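Local coordinates for protein 26S proteasome regulatory subunit rpn10 (Schizosaccharomyces pombe, PDB 2X5N) that protects ubiquitin chains against disassembly by deubiquitinating enzymes, thereby promoting protein degradation, as a subunit of the 26S proteasome, at residues A[34-39]-A[69-74]; A[84-89]-A[153-158]; A[92-97]-A[132-137]. One frame throughout, in Å; residues are numbered along the deposited sequence.

Contact 1. Residues A[34-39]-A[69-74]; sequences MIFNQK and GKFLSA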
loop_
_atom_site.group_PDB
_atom_site.type_symbol
_atom_site.label_atom_id
_atom_site.label_comp_id
_atom_site.label_asym_id
_atom_site.label_seq_id
_atom_site.Cartn_x
_atom_site.Cartn_y
_atom_site.Cartn_z
ATOM N N MET A 34 -3.065 2.795 10.656
ATOM C CA MET A 34 -2.520 1.647 11.378
ATOM C C MET A 34 -1.163 1.212 10.837
ATOM O O MET A 34 -0.246 0.963 11.611
ATOM C CB MET A 34 -3.567 0.506 11.372
ATOM C CG MET A 34 -3.144 -0.785 12.038
ATOM S SD MET A 34 -2.062 -1.860 11.070
ATOM C CE MET A 34 -3.127 -2.274 9.698
ATOM N N ILE A 35 -1.041 1.122 9.518
ATOM C CA ILE A 35 0.218 0.746 8.867
ATOM C C ILE A 35 1.305 1.783 9.201
ATOM O O ILE A 35 2.431 1.445 9.556
ATOM C CB ILE A 35 0.034 0.664 7.339
ATOM C CG1 ILE A 35 -0.927 -0.452 6.944
ATOM C CG2 ILE A 35 1.383 0.418 6.652
ATOM C CD1 ILE A 35 -0.471 -1.831 7.348
ATOM N N PHE A 36 0.961 3.053 9.038
ATOM C CA PHE A 36 1.817 4.171 9.422
ATOM C C PHE A 36 2.407 4.050 10.799
ATOM O O PHE A 36 3.611 4.137 11.022
ATOM C CB PHE A 36 1.150 5.510 9.137
ATOM C CG PHE A 36 2.013 6.708 9.340
ATOM C CD1 PHE A 36 2.593 7.343 8.247
ATOM C CD2 PHE A 36 2.223 7.242 10.602
ATOM C CE1 PHE A 36 3.339 8.497 8.407
ATOM C CE2 PHE A 36 2.996 8.393 10.760
ATOM C CZ PHE A 36 3.541 9.008 9.666
ATOM N N ASN A 37 1.510 3.821 11.747
ATOM C CA ASN A 37 1.920 3.690 13.137
ATOM C C ASN A 37 2.758 2.453 13.361
ATOM O O ASN A 37 3.707 2.500 14.121
ATOM C CB ASN A 37 0.696 3.702 14.071
ATOM C CG ASN A 37 0.111 5.091 14.235
ATOM O OD1 ASN A 37 0.674 6.093 13.753
ATOM N ND2 ASN A 37 -1.036 5.163 14.890
ATOM N N GLN A 38 2.463 1.357 12.676
ATOM C CA GLN A 38 3.324 0.175 12.769
ATOM C C GLN A 38 4.763 0.557 12.393
ATOM O O GLN A 38 5.719 0.237 13.112
ATOM C CB GLN A 38 2.789 -0.952 11.872
ATOM C CG GLN A 38 3.533 -2.296 11.956
ATOM C CD GLN A 38 4.758 -2.381 11.056
ATOM O OE1 GLN A 38 4.655 -2.289 9.836
ATOM N NE2 GLN A 38 5.936 -2.563 11.660
ATOM N N LYS A 39 4.937 1.237 11.257
ATOM C CA LYS A 39 6.263 1.623 10.799
ATOM C C LYS A 39 6.938 2.601 11.775
ATOM O O LYS A 39 8.092 2.433 12.137
ATOM C CB LYS A 39 6.179 2.247 9.408
ATOM C CG LYS A 39 5.614 1.311 8.357
ATOM C CD LYS A 39 6.391 0.000 8.301
ATOM C CE LYS A 39 5.787 -0.937 7.278
ATOM N NZ LYS A 39 6.275 -2.326 7.495
ATOM N N GLY A 69 -0.034 13.909 10.273
ATOM C CA GLY A 69 -0.818 15.051 9.853
ATOM C C GLY A 69 -0.571 15.422 8.402
ATOM O O GLY A 69 -1.455 15.915 7.724
ATOM N N LYS A 70 0.631 15.179 7.900
ATOM C CA LYS A 70 0.887 15.457 6.499
ATOM C C LYS A 70 0.062 14.538 5.597
ATOM O O LYS A 70 -0.395 14.956 4.541
ATOM C CB LYS A 70 2.379 15.310 6.195
ATOM C CG LYS A 70 3.237 16.431 6.773
ATOM C CD LYS A 70 4.682 16.331 6.321
ATOM C CE LYS A 70 4.778 16.189 4.813
ATOM N NZ LYS A 70 6.090 16.645 4.305
ATOM N N PHE A 71 -0.124 13.281 6.003
ATOM C CA PHE A 71 -0.969 12.382 5.227
ATOM C C PHE A 71 -2.400 12.889 5.233
ATOM O O PHE A 71 -3.069 12.931 4.197
ATOM C CB PHE A 71 -0.970 10.956 5.811
ATOM C CG PHE A 71 0.226 10.099 5.424
ATOM C CD1 PHE A 71 1.502 10.616 5.310
ATOM C CD2 PHE A 71 0.039 8.758 5.220
ATOM C CE1 PHE A 71 2.567 9.798 4.968
ATOM C CE2 PHE A 71 1.103 7.949 4.884
ATOM C CZ PHE A 71 2.371 8.474 4.764
ATOM N N LEU A 72 -2.916 13.239 6.414
ATOM C CA LEU A 72 -4.309 13.664 6.530
ATOM C C LEU A 72 -4.544 14.952 5.750
ATOM O O LEU A 72 -5.547 15.088 5.065
ATOM C CB LEU A 72 -4.676 13.820 8.003
ATOM C CG LEU A 72 -4.829 12.510 8.771
ATOM C CD1 LEU A 72 -4.992 12.775 10.249
ATOM C CD2 LEU A 72 -6.040 11.739 8.240
ATOM N N SER A 73 -3.640 15.913 5.849
ATOM C CA SER A 73 -3.811 17.150 5.093
ATOM C C SER A 73 -3.787 16.892 3.587
ATOM O O SER A 73 -4.547 17.516 2.857
ATOM C CB SER A 73 -2.720 18.150 5.426
ATOM O OG SER A 73 -2.826 18.550 6.772
ATOM N N ALA A 74 -2.924 15.972 3.128
ATOM C CA ALA A 74 -2.804 15.719 1.694
ATOM C C ALA A 74 -4.013 14.965 1.149
ATOM O O ALA A 74 -4.349 15.094 -0.030
ATOM C CB ALA A 74 -1.515 14.969 1.368
#

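Contact 2. Residues A[84-89]-A[153-158]; sequences AKFGDG and QHFIDA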
loop_
_atom_site.group_PDB
_atom_site.type_symbol
_atom_site.label_atom_id
_atom_site.label_comp_id
_atom_site.label_asym_id
_atom_site.label_seq_id
_atom_site.Cartn_x
_atom_site.Cartn_y
_atom_site.Cartn_z
ATOM N N ALA A 84 -7.696 2.983 -11.784
ATOM C CA ALA A 84 -6.496 2.663 -11.031
ATOM C C ALA A 84 -5.394 2.236 -11.984
ATOM O O ALA A 84 -5.645 1.511 -12.953
ATOM C CB ALA A 84 -6.789 1.560 -10.048
ATOM N N LYS A 85 -4.173 2.635 -11.649
ATOM C CA LYS A 85 -2.994 2.329 -12.444
ATOM C C LYS A 85 -1.962 1.677 -11.545
ATOM O O LYS A 85 -0.992 2.305 -11.135
ATOM C CB LYS A 85 -2.429 3.623 -13.011
ATOM C CG LYS A 85 -3.450 4.436 -13.792
ATOM C CD LYS A 85 -3.772 3.762 -15.082
ATOM C CE LYS A 85 -4.682 4.624 -15.940
ATOM N NZ LYS A 85 -4.814 4.034 -17.300
ATOM N N PHE A 86 -2.174 0.398 -11.262
ATOM C CA PHE A 86 -1.368 -0.330 -10.288
ATOM C C PHE A 86 0.125 -0.355 -10.647
ATOM O O PHE A 86 0.980 0.040 -9.845
ATOM C CB PHE A 86 -1.888 -1.759 -10.140
ATOM C CG PHE A 86 -1.051 -2.597 -9.224
ATOM C CD1 PHE A 86 -1.137 -2.458 -7.848
ATOM C CD2 PHE A 86 -0.171 -3.542 -9.731
ATOM C CE1 PHE A 86 -0.341 -3.224 -6.998
ATOM C CE2 PHE A 86 0.608 -4.321 -8.885
ATOM C CZ PHE A 86 0.515 -4.156 -7.528
ATOM N N GLY A 87 0.451 -0.801 -11.858
ATOM C CA GLY A 87 1.855 -0.913 -12.239
ATOM C C GLY A 87 2.565 0.439 -12.287
ATOM O O GLY A 87 3.693 0.580 -11.830
ATOM N N ASP A 88 1.918 1.444 -12.860
ATOM C CA ASP A 88 2.495 2.787 -12.833
ATOM C C ASP A 88 2.752 3.213 -11.397
ATOM O O ASP A 88 3.777 3.821 -11.098
ATOM C CB ASP A 88 1.567 3.815 -13.492
ATOM C CG ASP A 88 1.545 3.732 -14.998
ATOM O OD1 ASP A 88 2.440 3.142 -15.618
ATOM O OD2 ASP A 88 0.637 4.333 -15.586
ATOM N N GLY A 89 1.810 2.916 -10.493
ATOM C CA GLY A 89 1.964 3.294 -9.097
ATOM C C GLY A 89 3.173 2.646 -8.439
ATOM O O GLY A 89 3.934 3.335 -7.759
ATOM N N GLN A 153 -1.423 -13.407 -5.966
ATOM C CA GLN A 153 -0.646 -14.389 -5.216
ATOM C C GLN A 153 0.624 -14.724 -5.987
ATOM O O GLN A 153 1.701 -14.831 -5.411
ATOM C CB GLN A 153 -1.459 -15.661 -4.942
ATOM C CG GLN A 153 -0.703 -16.729 -4.153
ATOM C CD GLN A 153 -0.383 -16.309 -2.733
ATOM O OE1 GLN A 153 -1.276 -15.976 -1.961
ATOM N NE2 GLN A 153 0.896 -16.338 -2.377
ATOM N N HIS A 154 0.507 -14.884 -7.302
ATOM C CA HIS A 154 1.678 -15.145 -8.125
ATOM C C HIS A 154 2.651 -13.963 -8.114
ATOM O O HIS A 154 3.859 -14.144 -8.102
ATOM C CB HIS A 154 1.259 -15.452 -9.562
ATOM C CG HIS A 154 0.298 -16.596 -9.674
ATOM N ND1 HIS A 154 -0.649 -16.682 -10.673
ATOM C CD2 HIS A 154 0.130 -17.697 -8.902
ATOM C CE1 HIS A 154 -1.348 -17.792 -10.521
ATOM N NE2 HIS A 154 -0.897 -18.425 -9.453
ATOM N N PHE A 155 2.113 -12.754 -8.128
ATOM C CA PHE A 155 2.907 -11.539 -8.034
ATOM C C PHE A 155 3.721 -11.520 -6.727
ATOM O O PHE A 155 4.940 -11.306 -6.727
ATOM C CB PHE A 155 1.967 -10.335 -8.108
ATOM C CG PHE A 155 2.634 -9.000 -7.807
ATOM C CD1 PHE A 155 3.230 -8.246 -8.803
ATOM C CD2 PHE A 155 2.646 -8.504 -6.521
ATOM C CE1 PHE A 155 3.824 -7.033 -8.527
ATOM C CE2 PHE A 155 3.242 -7.289 -6.233
ATOM C CZ PHE A 155 3.832 -6.558 -7.226
ATOM N N ILE A 156 3.043 -11.732 -5.609
ATOM C CA ILE A 156 3.740 -11.704 -4.331
ATOM C C ILE A 156 4.796 -12.812 -4.261
ATOM O O ILE A 156 5.884 -12.600 -3.760
ATOM C CB ILE A 156 2.738 -11.745 -3.154
ATOM C CG1 ILE A 156 2.004 -10.401 -3.072
ATOM C CG2 ILE A 156 3.472 -11.993 -1.843
ATOM C CD1 ILE A 156 2.876 -9.273 -2.567
ATOM N N ASP A 157 4.480 -13.995 -4.773
ATOM C CA ASP A 157 5.423 -15.094 -4.754
ATOM C C ASP A 157 6.668 -14.739 -5.561
ATOM O O ASP A 157 7.775 -15.088 -5.172
ATOM C CB ASP A 157 4.800 -16.385 -5.319
ATOM C CG ASP A 157 3.769 -16.989 -4.399
ATOM O OD1 ASP A 157 3.833 -16.718 -3.186
ATOM O OD2 ASP A 157 2.907 -17.749 -4.896
ATOM N N ALA A 158 6.490 -14.012 -6.667
ATOM C CA ALA A 158 7.618 -13.637 -7.524
ATOM C C ALA A 158 8.476 -12.520 -6.927
ATOM O O ALA A 158 9.671 -12.424 -7.218
ATOM C CB ALA A 158 7.125 -13.224 -8.900
#

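Contact 3. Residues A[92-97]-A[132-137]; sequences IAQLAL and KKNNVA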
loop_
_atom_site.group_PDB
_atom_site.type_symbol
_atom_site.label_atom_id
_atom_site.label_comp_id
_atom_site.label_asym_id
_atom_site.label_seq_id
_atom_site.Cartn_x
_atom_site.Cartn_y
_atom_site.Cartn_z
ATOM N N ILE A 92 6.360 4.328 -9.858
ATOM C CA ILE A 92 6.570 5.661 -9.322
ATOM C C ILE A 92 7.001 5.586 -7.855
ATOM O O ILE A 92 7.847 6.354 -7.396
ATOM C CB ILE A 92 5.321 6.514 -9.511
ATOM C CG1 ILE A 92 5.098 6.816 -11.004
ATOM C CG2 ILE A 92 5.409 7.817 -8.726
ATOM C CD1 ILE A 92 3.723 7.375 -11.326
ATOM N N ALA A 93 6.432 4.636 -7.107
ATOM C CA ALA A 93 6.815 4.451 -5.714
ATOM C C ALA A 93 8.278 4.090 -5.598
ATOM O O ALA A 93 8.973 4.545 -4.693
ATOM C CB ALA A 93 5.960 3.367 -5.076
ATOM N N GLN A 94 8.769 3.232 -6.489
ATOM C CA GLN A 94 10.194 2.908 -6.474
ATOM C C GLN A 94 11.066 4.127 -6.771
ATOM O O GLN A 94 12.122 4.308 -6.156
ATOM C CB GLN A 94 10.486 1.793 -7.456
ATOM C CG GLN A 94 9.957 0.462 -6.934
ATOM C CD GLN A 94 10.206 -0.644 -7.908
ATOM O OE1 GLN A 94 11.339 -1.142 -8.030
ATOM N NE2 GLN A 94 9.159 -1.065 -8.613
ATOM N N LEU A 95 10.642 4.958 -7.719
ATOM C CA LEU A 95 11.352 6.200 -7.989
ATOM C C LEU A 95 11.360 7.097 -6.731
ATOM O O LEU A 95 12.396 7.644 -6.352
ATOM C CB LEU A 95 10.723 6.905 -9.201
ATOM C CG LEU A 95 11.237 8.313 -9.550
ATOM C CD1 LEU A 95 12.733 8.314 -9.820
ATOM C CD2 LEU A 95 10.493 8.848 -10.745
ATOM N N ALA A 96 10.220 7.215 -6.061
ATOM C CA ALA A 96 10.131 8.021 -4.851
ATOM C C ALA A 96 11.078 7.491 -3.769
ATOM O O ALA A 96 11.761 8.280 -3.093
ATOM C CB ALA A 96 8.701 8.051 -4.370
ATOM N N LEU A 97 11.144 6.161 -3.623
ATOM C CA LEU A 97 11.968 5.565 -2.587
ATOM C C LEU A 97 13.458 5.819 -2.815
ATOM O O LEU A 97 14.234 5.818 -1.872
ATOM C CB LEU A 97 11.684 4.073 -2.450
ATOM C CG LEU A 97 10.376 3.754 -1.694
ATOM C CD1 LEU A 97 9.891 2.352 -2.005
ATOM C CD2 LEU A 97 10.518 3.937 -0.177
ATOM N N LYS A 132 12.011 -7.422 -6.902
ATOM C CA LYS A 132 12.844 -8.316 -6.128
ATOM C C LYS A 132 14.307 -8.033 -6.453
ATOM O O LYS A 132 15.164 -7.999 -5.565
ATOM C CB LYS A 132 12.495 -9.774 -6.430
ATOM C CG LYS A 132 13.299 -10.762 -5.612
ATOM C CD LYS A 132 12.943 -12.203 -5.963
ATOM C CE LYS A 132 13.787 -13.187 -5.168
ATOM N NZ LYS A 132 13.528 -14.601 -5.549
ATOM N N LYS A 133 14.580 -7.807 -7.736
ATOM C CA LYS A 133 15.927 -7.470 -8.190
ATOM C C LYS A 133 16.373 -6.161 -7.544
ATOM O O LYS A 133 17.531 -6.002 -7.192
ATOM C CB LYS A 133 15.958 -7.349 -9.717
ATOM C CG LYS A 133 17.326 -7.043 -10.305
ATOM C CD LYS A 133 17.240 -6.854 -11.812
ATOM C CE LYS A 133 18.604 -6.617 -12.439
ATOM N NZ LYS A 133 19.459 -7.836 -12.404
ATOM N N ASN A 134 15.422 -5.246 -7.372
ATOM C CA ASN A 134 15.674 -3.919 -6.796
ATOM C C ASN A 134 15.672 -3.903 -5.256
ATOM O O ASN A 134 15.831 -2.841 -4.666
ATOM C CB ASN A 134 14.616 -2.937 -7.345
ATOM C CG ASN A 134 14.833 -2.615 -8.833
ATOM O OD1 ASN A 134 15.924 -2.818 -9.358
ATOM N ND2 ASN A 134 13.789 -2.138 -9.510
ATOM N N ASN A 135 15.443 -5.066 -4.621
ATOM C CA ASN A 135 15.419 -5.210 -3.143
ATOM C C ASN A 135 14.296 -4.398 -2.443
ATOM O O ASN A 135 14.400 -3.911 -1.330
ATOM C CB ASN A 135 16.777 -4.866 -2.536
ATOM C CG ASN A 135 17.813 -5.943 -2.791
ATOM O OD1 ASN A 135 17.510 -7.137 -2.703
ATOM N ND2 ASN A 135 19.037 -5.533 -3.100
ATOM N N VAL A 136 13.215 -4.275 -3.165
ATOM C CA VAL A 136 12.007 -3.615 -2.733
ATOM C C VAL A 136 10.973 -4.605 -2.257
ATOM O O VAL A 136 10.533 -5.396 -3.083
ATOM C CB VAL A 136 11.461 -2.591 -3.744
ATOM C CG1 VAL A 136 10.309 -1.824 -3.175
ATOM C CG2 VAL A 136 12.566 -1.671 -4.232
ATOM N N ALA A 137 10.631 -4.595 -0.980
ATOM C CA ALA A 137 9.580 -5.455 -0.457
ATOM C C ALA A 137 8.225 -4.847 -0.747
ATOM O O ALA A 137 8.104 -3.635 -0.927
ATOM C CB ALA A 137 9.747 -5.619 1.031
#

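Contact 1. Residues A[34-39]-A[69-74]
Phe-36 of helix 24-42 drives the edge of its ring into the face of Phe-71 on helix 68-75. From CB, which points toward the other helix, chi1 of -173° swings CG opposite the backbone N, and the ring reaches outward from its own helix. CD1 comes first: it lies 3.6 Å above the Phe-71 plane, offset toward the rim, with Phe-71 CZ and CE2 beneath it. CE1, the next atom along that edge, sits 3.8 Å from both CE1 and CZ of Phe-71. The ring centroids are 4.9 Å apart and the planes stand at 70°, a T-shaped (edge-to-face) pair that sets C-H groups of one ring against the pi cloud of the other. The two rings carry the contact between these segments, whose nearest CA atoms, those of Phe-36 and Phe-71, are still 9.6 Å apart. Tyr-68 adds a third ring, edge-to-face with Phe-36 and inclined to Phe-71, and Cys-48 of strand 47-52 touches both phenylalanines. The pair belongs to the apolar layer between helices and central sheet of the alpha/beta von Willebrand factor A fold, here joining a long helix to a short one.

Contact 2. Residues A[84-89]-A[153-158]
In the alpha/beta layering of the von Willebrand factor A domain, this contact joins two helices of the same layer, 86-98 by its first turn and 151-159 by its middle. It rests on one T-shaped aromatic pair: the edge of the Phe-86 ring is directed at the face of Phe-155. Both side chains leave the backbone toward the opposite segment and arrive from opposite directions, the rim of Phe-86 meeting the face of Phe-155. The CZ atoms of Phe-86 and Phe-155 come within 4.1 Å, with Phe-155 CZ near the plane of the Phe-86 ring and Phe-86 CE2 over one face of Phe-155. The centroids lie 5.7 Å apart and the planes are inclined at 73°; the CZ pair is the sole approach between the two segments within 4.2 Å. In each phenylalanine CG stands opposite the backbone N (chi1 176° in Phe-86, 171° in Phe-155), which carries both rings away from their own helices toward each other. Lys-85 occupies the N-cap position, and its carbonyl O accepts the N-H of Gly-89 at 2.9 Å, closing the helical turn from which Phe-86 projects. The carboxylate of Glu-119 takes the N-H of Gly-87 in that same turn, while the Glu-119 side chain also touches Phe-86. Both rings lie on Ile-140 of strand 136-143, and helix 121-133 packs alongside them, with Leu-124 against Phe-86 and Ala-128 against Phe-155.

Contact 3. Residues A[92-97]-A[132-137]
Gln-94 OE1 accepts a hydrogen bond from Asn-134 ND2 at 3.0 Å, joining a side chain of helix 86-98 to the turn that follows helix 121-133. The bond is nearly straight, with an N-H...O angle of 164°, and the donor is tilted 18° from the carbonyl plane of Gln-94. The two side chains cross at about a right angle, their amide planes 59° apart. Beyond CG the glutamine chain is extended, which carries its amide to Asn-134. The other end of that amide is held too: Gln-94 NE2 donates to Ile-90 O, one turn back in the same helix, so bonds at both ends fix its rotation. Beside the amide pair, Val-136 CG2 packs against Gln-94 OE1 at 4.0 Å; the apolar pair is Val-136 CG1 with Leu-97 CD1, looser at 4.4 Å. Asn-135, with positive phi, closes helix 121-133 in a Schellman motif, and the chain passes directly from there to Val-136 and strand 136-143. Met-131 of helix 121-133 touches both Gln-94 and Val-136, while Leu-97 packs on Ile-109 of strand 106-113 and Met-6 of strand 3-9, seating helix 86-98 on the sheet.

In the fold
From the N terminus, the chain lays down strand 3-9 and then helix 24-42, and contact 1 closes the first loop, spanning strands 47-52 and 60-63, when helix 68-75 returns to it. Contacts 2 and 3 open only after contact 1 has closed, and both start from helix 86-98. The loop of contact 3 runs through strand 106-113 and helix 121-133 to the start of strand 136-143; it is nested inside the longer loop of contact 2, which closes at helix 151-159. These two touch by packing between Ala-158 and Lys-132, whereas contact 1 lies on the opposite side of the chain's centre from contact 2, their centres about 23 Å apart.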